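Local coordinates for NADB-Rossmann Superfamily protein (Streptococcus agalactiae, PDB 3LEC) that is probably a Rossmann-fold tRNA methyltransferase that modifies N1 of adenine 22, and holds a zinc ion in the crystal, at residues L12-V15 against A16-V19; P36-L39 against L40-Y44; L173-P177 against F178-N182; H68-T71 against S72-D75. One frame throughout, in Å; residues are numbered along the deposited sequence. Where two conformers were deposited one is given.

Contact 1. Residues L12-V15 against A16-V19; sequences LQKV and ANYV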
loop_
_atom_site.group_PDB
_atom_site.type_symbol
_atom_site.label_atom_id
_atom_site.label_comp_id
_atom_site.label_asym_id
_atom_site.label_seq_id
_atom_site.Cartn_x
_atom_site.Cartn_y
_atom_site.Cartn_z
ATOM N N LEU A 12 -1.877 7.984 -5.914
ATOM C CA LEU A 12 -3.239 7.549 -5.633
ATOM C C LEU A 12 -3.983 7.076 -6.895
ATOM O O LEU A 12 -4.816 6.174 -6.824
ATOM C CB LEU A 12 -4.027 8.658 -4.939
ATOM C CG LEU A 12 -3.609 9.014 -3.504
ATOM C CD1 LEU A 12 -4.614 10.021 -2.966
ATOM C CD2 LEU A 12 -3.570 7.819 -2.595
ATOM N N GLN A 13 -3.667 7.682 -8.034
ATOM C CA GLN A 13 -4.261 7.264 -9.321
ATOM C C GLN A 13 -3.894 5.831 -9.624
ATOM O O GLN A 13 -4.744 5.060 -10.066
ATOM C CB GLN A 13 -3.832 8.180 -10.476
ATOM C CG GLN A 13 -4.504 7.835 -11.871
ATOM C CD GLN A 13 -6.019 7.914 -11.818
ATOM O OE1 GLN A 13 -6.724 6.926 -12.130
ATOM N NE2 GLN A 13 -6.547 9.088 -11.448
ATOM N N LYS A 14 -2.623 5.496 -9.433
ATOM C CA LYS A 14 -2.160 4.132 -9.688
ATOM C C LYS A 14 -2.760 3.101 -8.711
ATOM O O LYS A 14 -2.975 1.956 -9.080
ATOM C CB LYS A 14 -0.638 4.107 -9.822
ATOM C CG LYS A 14 -0.244 4.785 -11.144
ATOM C CD LYS A 14 1.241 5.013 -11.326
ATOM C CE LYS A 14 1.493 5.922 -12.542
ATOM N NZ LYS A 14 1.298 5.187 -13.824
ATOM N N VAL A 15 -3.081 3.524 -7.492
ATOM C CA VAL A 15 -3.907 2.705 -6.609
ATOM C C VAL A 15 -5.343 2.563 -7.172
ATOM O O VAL A 15 -5.857 1.461 -7.262
ATOM C CB VAL A 15 -3.954 3.269 -5.168
ATOM C CG1 VAL A 15 -4.936 2.496 -4.297
ATOM C CG2 VAL A 15 -2.582 3.202 -4.541
ATOM N N ALA A 16 -5.987 3.680 -7.510
ATOM C CA ALA A 16 -7.361 3.651 -8.086
ATOM C C ALA A 16 -7.471 2.727 -9.297
ATOM O O ALA A 16 -8.490 2.059 -9.451
ATOM C CB ALA A 16 -7.821 5.057 -8.473
ATOM N N ASN A 17 -6.424 2.688 -10.131
ATOM C CA ASN A 17 -6.445 1.880 -11.366
ATOM C C ASN A 17 -6.620 0.384 -11.080
ATOM O O ASN A 17 -7.046 -0.347 -11.965
ATOM C CB ASN A 17 -5.175 2.060 -12.218
ATOM C CG ASN A 17 -4.986 3.483 -12.729
ATOM O OD1 ASN A 17 -3.866 3.897 -13.033
ATOM N ND2 ASN A 17 -6.063 4.232 -12.815
ATOM N N TYR A 18 -6.258 -0.046 -9.867
ATOM C CA TYR A 18 -6.348 -1.448 -9.451
ATOM C C TYR A 18 -7.608 -1.813 -8.663
ATOM O O TYR A 18 -7.803 -2.980 -8.332
ATOM C CB TYR A 18 -5.129 -1.868 -8.641
ATOM C CG TYR A 18 -3.860 -2.038 -9.419
ATOM C CD1 TYR A 18 -3.709 -3.064 -10.351
ATOM C CD2 TYR A 18 -2.784 -1.185 -9.194
ATOM C CE1 TYR A 18 -2.497 -3.225 -11.061
ATOM C CE2 TYR A 18 -1.586 -1.345 -9.886
ATOM C CZ TYR A 18 -1.455 -2.355 -10.811
ATOM O OH TYR A 18 -0.252 -2.490 -11.474
ATOM N N VAL A 19 -8.456 -0.831 -8.376
ATOM C CA VAL A 19 -9.700 -1.097 -7.646
ATOM C C VAL A 19 -10.688 -1.622 -8.671
ATOM O O VAL A 19 -10.892 -0.986 -9.713
ATOM C CB VAL A 19 -10.255 0.176 -6.967
ATOM C CG1 VAL A 19 -11.540 -0.130 -6.180
ATOM C CG2 VAL A 19 -9.199 0.762 -6.042
HETATM O O HOH W 1 -1.869 1.496 -11.824
#
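The side chains of Q13 and N17 cross at about a right angle, their amide planes 37° apart. Q13 reaches this place by a bend: CG leaves anti to the backbone N, and the chain then folds at chi2 (59°), which turns OE1 toward N17. The resulting bond from N17 ND2 to Q13 OE1 is 2.9 Å long but weak, since its N-H...O angle is only 126°. K14 takes a different course, lying alongside N17 and pointing the same way, with K14 CG 4.2 Å from N17 OD1. A water donates to K14 O at 3.0 Å and, more weakly, to N17 OD1, joining the backbone and the amide on this side.

All of this happens at the C-terminal end of helix 10-16. A16 N still makes a helical bond to L12 O (2.8 Å) and N17 N bonds Q13 O, but Y18 N bonds V15 O, three residues earlier. A type I beta turn from A16 to V19 overlaps the end of the helix and leads the chain toward strand 23-28 of the Rossmann-type sheet. The Y18 ring lies beside the last carbonyls of the helix, CD2 3.1 Å from K14 O in an oblique approach, while V15 O lies near the ring plane at its edge. Outside these segments, the Y18 side chain packs on strands 141-150 and 155-163, whereas A16 packs on L35 and L39 of helix 34-41. V19 CG2 comes within 3.6 Å of V15 O.

Contact 2. Residues P36-L39 against L40-Y44; sequences PIFL and LQMGY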
loop_
_atom_site.group_PDB
_atom_site.type_symbol
_atom_site.label_atom_id
_atom_site.label_comp_id
_atom_site.label_asym_id
_atom_site.label_seq_id
_atom_site.Cartn_x
_atom_site.Cartn_y
_atom_site.Cartn_z
ATOM N N PRO A 36 -11.625 7.690 -2.420
ATOM C CA PRO A 36 -13.052 7.354 -2.529
ATOM C C PRO A 36 -13.879 8.363 -3.371
ATOM O O PRO A 36 -14.748 7.943 -4.146
ATOM C CB PRO A 36 -13.541 7.332 -1.063
ATOM C CG PRO A 36 -12.361 7.146 -0.246
ATOM C CD PRO A 36 -11.160 7.682 -1.021
ATOM N N ILE A 37 -13.603 9.671 -3.267
ATOM C CA ILE A 37 -14.342 10.657 -4.073
ATOM C C ILE A 37 -14.111 10.443 -5.570
ATOM O O ILE A 37 -15.044 10.509 -6.357
ATOM C CB ILE A 37 -14.022 12.141 -3.659
ATOM C CG1 ILE A 37 -14.641 12.439 -2.285
ATOM C CG2 ILE A 37 -14.535 13.152 -4.696
ATOM C CD1 ILE A 37 -13.975 13.583 -1.552
ATOM N N PHE A 38 -12.870 10.199 -5.955
ATOM C CA PHE A 38 -12.568 9.956 -7.352
ATOM C C PHE A 38 -13.397 8.779 -7.862
ATOM O O PHE A 38 -14.073 8.877 -8.892
ATOM C CB PHE A 38 -11.089 9.645 -7.572
ATOM C CG PHE A 38 -10.797 9.263 -8.992
ATOM C CD1 PHE A 38 -10.902 10.216 -10.012
ATOM C CD2 PHE A 38 -10.522 7.937 -9.324
ATOM C CE1 PHE A 38 -10.691 9.866 -11.355
ATOM C CE2 PHE A 38 -10.277 7.565 -10.665
ATOM C CZ PHE A 38 -10.368 8.521 -11.679
ATOM N N LEU A 39 -13.367 7.688 -7.104
ATOM C CA LEU A 39 -13.945 6.426 -7.558
ATOM C C LEU A 39 -15.455 6.537 -7.626
ATOM O O LEU A 39 -16.060 5.997 -8.557
ATOM C CB LEU A 39 -13.531 5.284 -6.636
ATOM C CG LEU A 39 -12.047 4.927 -6.752
ATOM C CD1 LEU A 39 -11.719 3.836 -5.746
ATOM C CD2 LEU A 39 -11.693 4.507 -8.218
ATOM N N LEU A 40 -16.053 7.226 -6.646
ATOM C CA LEU A 40 -17.508 7.418 -6.620
ATOM C C LEU A 40 -18.015 8.452 -7.621
ATOM O O LEU A 40 -19.071 8.255 -8.229
ATOM C CB LEU A 40 -18.013 7.747 -5.203
ATOM C CG LEU A 40 -18.460 6.535 -4.371
ATOM C CD1 LEU A 40 -19.601 5.759 -5.073
ATOM C CD2 LEU A 40 -17.300 5.574 -4.041
ATOM N N GLN A 41 -17.274 9.549 -7.807
ATOM C CA GLN A 41 -17.717 10.568 -8.759
ATOM C C GLN A 41 -17.695 10.017 -10.190
ATOM O O GLN A 41 -18.481 10.451 -11.026
ATOM C CB GLN A 41 -16.899 11.858 -8.641
ATOM C CG GLN A 41 -15.582 11.845 -9.394
ATOM C CD GLN A 41 -14.628 12.985 -8.998
ATOM O OE1 GLN A 41 -13.496 13.044 -9.473
ATOM N NE2 GLN A 41 -15.083 13.879 -8.139
HETATM N N MSE A 42 -16.819 9.048 -10.467
HETATM C CA MSE A 42 -16.696 8.511 -11.832
HETATM C C MSE A 42 -17.626 7.311 -12.021
HETATM O O MSE A 42 -17.685 6.733 -13.108
HETATM C CB MSE A 42 -15.259 8.087 -12.155
HETATM C CG MSE A 42 -14.198 9.162 -11.954
HETATM SE SE MSE A 42 -14.357 10.614 -13.233
HETATM C CE MSE A 42 -13.399 9.741 -14.726
ATOM N N GLY A 43 -18.330 6.940 -10.956
ATOM C CA GLY A 43 -19.173 5.744 -10.946
ATOM C C GLY A 43 -18.409 4.428 -11.006
ATOM O O GLY A 43 -19.015 3.380 -11.262
ATOM N N TYR A 44 -17.094 4.466 -10.762
ATOM C CA TYR A 44 -16.245 3.267 -10.857
ATOM C C TYR A 44 -16.378 2.301 -9.682
ATOM O O TYR A 44 -15.956 1.131 -9.769
ATOM C CB TYR A 44 -14.774 3.644 -11.004
ATOM C CG TYR A 44 -14.405 4.373 -12.281
ATOM C CD1 TYR A 44 -15.187 4.270 -13.431
ATOM C CD2 TYR A 44 -13.240 5.139 -12.345
ATOM C CE1 TYR A 44 -14.835 4.930 -14.597
ATOM C CE2 TYR A 44 -12.883 5.800 -13.496
ATOM C CZ TYR A 44 -13.677 5.685 -14.627
ATOM O OH TYR A 44 -13.320 6.328 -15.788
#
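I37 O accepts the shortest sound polar bond here, from Q41 N at 2.8 Å. The side chain of Q41 lies beside the same carbonyl: CG is set between the backbone N and the carbonyl carbon (chi1 83°), which holds Q41 CG 3.4 Å from both I37 O and F38 O. Beyond CG the chain is extended, and NE2 lies beside I37 CG2 at 3.6 Å. The amide stands 72° from the plane of the F38 ring and is tied to the N-terminal segment, OE1 accepting from L6 N and NE2 bonding M4 O weakly.

F38 meets M42, a selenomethionine, by its ring face. M42 CG sits over that face, off centre toward the rim, in a CH-pi contact 4.0 Å from the centroid and 24° off the normal. The chain of M42 bends at both chi2 and chi3, and its SE makes an oblique Met-aromatic contact 5.0 Å from the centroid. Y44 comes in obliquely beside them, CE2 being 4.1 Å from F38 CZ, while M42 CB lies over the centre of the Y44 ring.

L39 O receives a weak bond from Y44 N, and G43 N bonds L40 O. With the positive phi of G43, these features make a Schellman motif, closing helix 34-41 in the beta-alpha-beta unit between strands 23-28 and 45-52.

Contact 3. Residues L173-P177 against F178-N182; sequences LRFGP and FLLSN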
loop_
_atom_site.group_PDB
_atom_site.type_symbol
_atom_site.label_atom_id
_atom_site.label_comp_id
_atom_site.label_asym_id
_atom_site.label_seq_id
_atom_site.Cartn_x
_atom_site.Cartn_y
_atom_site.Cartn_z
ATOM N N LEU A 173 10.753 -11.329 -1.544
ATOM C CA LEU A 173 10.249 -10.570 -0.412
ATOM C C LEU A 173 10.795 -9.143 -0.482
ATOM O O LEU A 173 10.052 -8.186 -0.293
ATOM C CB LEU A 173 10.620 -11.243 0.919
ATOM C CG LEU A 173 9.855 -12.509 1.325
ATOM C CD1 LEU A 173 10.540 -13.275 2.459
ATOM C CD2 LEU A 173 8.402 -12.189 1.699
ATOM N N ARG A 174 12.089 -9.011 -0.787
ATOM C CA ARG A 174 12.758 -7.713 -0.712
ATOM C C ARG A 174 12.482 -6.856 -1.942
ATOM O O ARG A 174 12.269 -5.655 -1.822
ATOM C CB ARG A 174 14.281 -7.881 -0.483
ATOM C CG ARG A 174 15.085 -6.566 -0.632
ATOM C CD ARG A 174 14.805 -5.533 0.491
ATOM N NE ARG A 174 13.555 -4.770 0.338
ATOM C CZ ARG A 174 13.143 -3.826 1.187
ATOM N NH1 ARG A 174 12.012 -3.170 0.957
ATOM N NH2 ARG A 174 13.871 -3.518 2.264
ATOM N N PHE A 175 12.459 -7.479 -3.123
ATOM C CA PHE A 175 12.348 -6.735 -4.383
ATOM C C PHE A 175 10.965 -6.729 -5.015
ATOM O O PHE A 175 10.631 -5.795 -5.766
ATOM C CB PHE A 175 13.403 -7.239 -5.378
ATOM C CG PHE A 175 14.802 -7.038 -4.894
ATOM C CD1 PHE A 175 15.434 -5.828 -5.082
ATOM C CD2 PHE A 175 15.462 -8.032 -4.201
ATOM C CE1 PHE A 175 16.707 -5.610 -4.601
ATOM C CE2 PHE A 175 16.761 -7.831 -3.718
ATOM C CZ PHE A 175 17.382 -6.614 -3.919
ATOM N N GLY A 176 10.181 -7.767 -4.706
ATOM C CA GLY A 176 8.821 -7.899 -5.235
ATOM C C GLY A 176 8.800 -8.884 -6.393
ATOM O O GLY A 176 9.569 -8.732 -7.337
ATOM N N PRO A 177 7.937 -9.916 -6.308
ATOM C CA PRO A 177 7.900 -10.937 -7.342
ATOM C C PRO A 177 7.586 -10.329 -8.714
ATOM O O PRO A 177 8.227 -10.696 -9.710
ATOM C CB PRO A 177 6.786 -11.888 -6.863
ATOM C CG PRO A 177 5.924 -10.999 -5.916
ATOM C CD PRO A 177 6.950 -10.162 -5.234
ATOM N N PHE A 178 6.624 -9.397 -8.765
ATOM C CA PHE A 178 6.226 -8.755 -10.020
ATOM C C PHE A 178 7.137 -7.609 -10.418
ATOM O O PHE A 178 7.375 -7.412 -11.599
ATOM C CB PHE A 178 4.764 -8.307 -9.980
ATOM C CG PHE A 178 3.805 -9.458 -9.971
ATOM C CD1 PHE A 178 3.318 -9.971 -11.168
ATOM C CD2 PHE A 178 3.407 -10.037 -8.767
ATOM C CE1 PHE A 178 2.439 -11.060 -11.173
ATOM C CE2 PHE A 178 2.514 -11.121 -8.755
ATOM C CZ PHE A 178 2.025 -11.631 -9.964
ATOM N N LEU A 179 7.658 -6.867 -9.436
ATOM C CA LEU A 179 8.615 -5.783 -9.741
ATOM C C LEU A 179 9.921 -6.346 -10.311
ATOM O O LEU A 179 10.509 -5.770 -11.219
ATOM C CB LEU A 179 8.926 -4.939 -8.502
ATOM C CG LEU A 179 7.707 -4.261 -7.829
ATOM C CD1 LEU A 179 8.178 -3.438 -6.632
ATOM C CD2 LEU A 179 6.943 -3.370 -8.835
ATOM N N LEU A 180 10.347 -7.484 -9.779
ATOM C CA LEU A 180 11.543 -8.173 -10.301
ATOM C C LEU A 180 11.377 -8.587 -11.756
ATOM O O LEU A 180 12.281 -8.411 -12.582
ATOM C CB LEU A 180 11.833 -9.399 -9.452
ATOM C CG LEU A 180 12.658 -9.250 -8.188
ATOM C CD1 LEU A 180 12.592 -10.534 -7.341
ATOM C CD2 LEU A 180 14.116 -8.889 -8.565
ATOM N N SER A 181 10.203 -9.126 -12.060
ATOM C CA SER A 181 9.912 -9.688 -13.370
ATOM C C SER A 181 9.703 -8.597 -14.423
ATOM O O SER A 181 10.156 -8.720 -15.573
ATOM C CB SER A 181 8.701 -10.620 -13.262
ATOM O OG SER A 181 8.314 -11.125 -14.529
ATOM N N ASN A 182 9.019 -7.527 -14.030
ATOM C CA ASN A 182 8.781 -6.411 -14.940
ATOM C C ASN A 182 10.102 -5.684 -15.216
ATOM O O ASN A 182 10.363 -5.299 -16.356
ATOM C CB ASN A 182 7.720 -5.467 -14.374
ATOM C CG ASN A 182 6.688 -5.037 -15.413
ATOM O OD1 ASN A 182 6.394 -3.841 -15.555
ATOM N ND2 ASN A 182 6.120 -6.005 -16.133
#
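L180 reaches back across a break between two short helices to touch G176 and F175. G176 leaves helix 170-175 with positive phi and then serves as the N-cap residue of helix 177-182. The bond that opens the second helix runs from L180 N to G176 O, 2.9 Å long with an N-H...O angle of 158°.

The side chain of L180 follows its own N-H to this carbonyl. Its CB lies 3.2 Å from G176 O. With CG placed anti to its own carbonyl carbon (chi1 -86°), that atom remains beside the same oxygen and also meets F175 CB at 3.5 Å. At the tip the two branches divide: CD1 stays near G176 O, while CD2 passes F175 CB and lies 4.2 Å from F175 CG, obliquely to the ring. The two side chains thus cross at a slant, with the leucine branch near the root of the phenylalanine. The outer part of F175 leads away to pack among W191, F187 and helix 210-227.

L179 takes the neighbouring carbonyl, its CB coming within 3.3 Å of F175 O. Its N-H and that of F178, both in the first turn of the helix, bond OE1 of E146 on strand 141-150, so one carboxylate oxygen accepts from two backbone nitrogens there. P177, the first residue of the new helix, accepts a long, weak bond from S181 N at P177 O. The pyrrolidine ring touches F178 obliquely, P177 CG standing 3.9 Å from F178 CD2.

Contact 4. Residues H68-T71 against S72-D75; sequences HGLT and SKID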
loop_
_atom_site.group_PDB
_atom_site.type_symbol
_atom_site.label_atom_id
_atom_site.label_comp_id
_atom_site.label_asym_id
_atom_site.label_seq_id
_atom_site.Cartn_x
_atom_site.Cartn_y
_atom_site.Cartn_z
ATOM N N HIS A 68 -18.406 17.552 -2.347
ATOM C CA HIS A 68 -18.422 16.842 -3.604
ATOM C C HIS A 68 -19.764 16.170 -3.889
ATOM O O HIS A 68 -19.965 15.574 -4.968
ATOM C CB HIS A 68 -17.270 15.854 -3.652
ATOM C CG HIS A 68 -15.978 16.476 -4.044
ATOM N ND1 HIS A 68 -15.509 16.436 -5.335
ATOM C CD2 HIS A 68 -15.058 17.169 -3.330
ATOM C CE1 HIS A 68 -14.342 17.054 -5.397
ATOM N NE2 HIS A 68 -14.050 17.518 -4.198
ATOM N N GLY A 69 -20.686 16.308 -2.933
ATOM C CA GLY A 69 -22.057 15.832 -3.112
ATOM C C GLY A 69 -22.135 14.319 -3.131
ATOM O O GLY A 69 -22.886 13.749 -3.913
ATOM N N LEU A 70 -21.374 13.665 -2.261
ATOM C CA LEU A 70 -21.299 12.198 -2.261
ATOM C C LEU A 70 -21.657 11.535 -0.935
ATOM O O LEU A 70 -21.319 10.357 -0.708
ATOM C CB LEU A 70 -19.907 11.746 -2.723
ATOM C CG LEU A 70 -19.666 11.927 -4.219
ATOM C CD1 LEU A 70 -18.149 11.834 -4.505
ATOM C CD2 LEU A 70 -20.478 10.910 -5.023
ATOM N N THR A 71 -22.323 12.278 -0.054
ATOM C CA THR A 71 -22.650 11.759 1.283
ATOM C C THR A 71 -23.476 10.478 1.263
ATOM O O THR A 71 -23.341 9.665 2.176
ATOM C CB THR A 71 -23.389 12.774 2.139
ATOM O OG1 THR A 71 -24.684 12.996 1.574
ATOM C CG2 THR A 71 -22.587 14.089 2.236
ATOM N N SER A 72 -24.314 10.302 0.234
ATOM C CA SER A 72 -25.137 9.094 0.083
ATOM C C SER A 72 -24.316 7.880 -0.334
ATOM O O SER A 72 -24.728 6.728 -0.113
ATOM C CB SER A 72 -26.256 9.312 -0.945
ATOM O OG SER A 72 -27.235 10.222 -0.477
ATOM N N LYS A 73 -23.161 8.132 -0.945
ATOM C CA LYS A 73 -22.356 7.047 -1.496
ATOM C C LYS A 73 -21.050 6.792 -0.752
ATOM O O LYS A 73 -20.396 5.778 -0.978
ATOM C CB LYS A 73 -22.101 7.287 -2.981
ATOM C CG LYS A 73 -23.402 7.252 -3.823
ATOM C CD LYS A 73 -23.127 7.733 -5.234
ATOM C CE LYS A 73 -24.284 7.431 -6.184
ATOM N NZ LYS A 73 -23.978 8.020 -7.520
ATOM N N ILE A 74 -20.687 7.699 0.148
ATOM C CA ILE A 74 -19.439 7.552 0.894
ATOM C C ILE A 74 -19.634 7.802 2.378
ATOM O O ILE A 74 -19.982 8.906 2.785
ATOM C CB ILE A 74 -18.308 8.438 0.356
ATOM C CG1 ILE A 74 -18.049 8.158 -1.129
ATOM C CG2 ILE A 74 -17.043 8.199 1.181
ATOM C CD1 ILE A 74 -16.998 9.071 -1.768
ATOM N N ASP A 75 -19.406 6.771 3.175
ATOM C CA ASP A 75 -19.469 6.897 4.631
ATOM C C ASP A 75 -18.117 7.304 5.171
ATOM O O ASP A 75 -17.079 6.819 4.719
ATOM C CB ASP A 75 -19.924 5.582 5.290
ATOM C CG ASP A 75 -21.428 5.368 5.207
ATOM O OD1 ASP A 75 -22.150 6.305 4.815
ATOM O OD2 ASP A 75 -21.884 4.254 5.550
#
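L70 O receives two backbone N-H groups at equal length, from K73 and from I74, each 2.9 Å away. They differ in straightness. The bond from K73 N has an N-H...O angle of 146°; the bond from I74 N is weak, bent to 129°. One oxygen therefore gathers the turn formed by T71 and S72 and brings the chain round into the start of strand 74-78.

The two methyls of L70 part toward the same two residues. CD1 meets I74 CD1 at 4.1 Å, while CD2 touches K73 CD, also at 4.1 Å, and both pairs of side chains cross at a slant. K73 is extended beyond CG, so its middle carbons run past the leucine and its end leads away. T71 turns OG1 between its backbone N and carbonyl carbon (chi1 67°), which puts the oxygen 3.0 Å from S72 N, at an angle too poor for a hydrogen bond.

Just before L70, G69 has positive phi and forms the Schellman motif that ends helix 55-67. L70 and I74 both pack on V65 of that helix, and I74 and K73 reach L40 of helix 34-41. D75, whose carboxylate is in a salt bridge with R77, pairs by backbone bonds with A48 and A50 of strand 45-52. Strand 74-78 is an outermost strand of the sheet within this chain, with strand 45-52 as its neighbour.

In the fold
Contacts 1, 2 and 4 form a continuous packed group, whereas contact 3 stands apart. Contact 2 is the middle member: its centre lies about 11 Å from that of contact 1 and about 10 Å from that of contact 4. It meets contact 1 where V19 CG2 packs on L39 CD1 (4.0 Å), and contact 4 where I37 CG2 packs on H68 ND1 (3.5 Å). Contacts 3 and 4 lie on opposite sides of the chain's centre, about 37 Å apart between centres; contact 1 comes nearer to contact 3, with nearest atoms about 8 Å apart. All four lie away from the zinc site formed by D140 and H165.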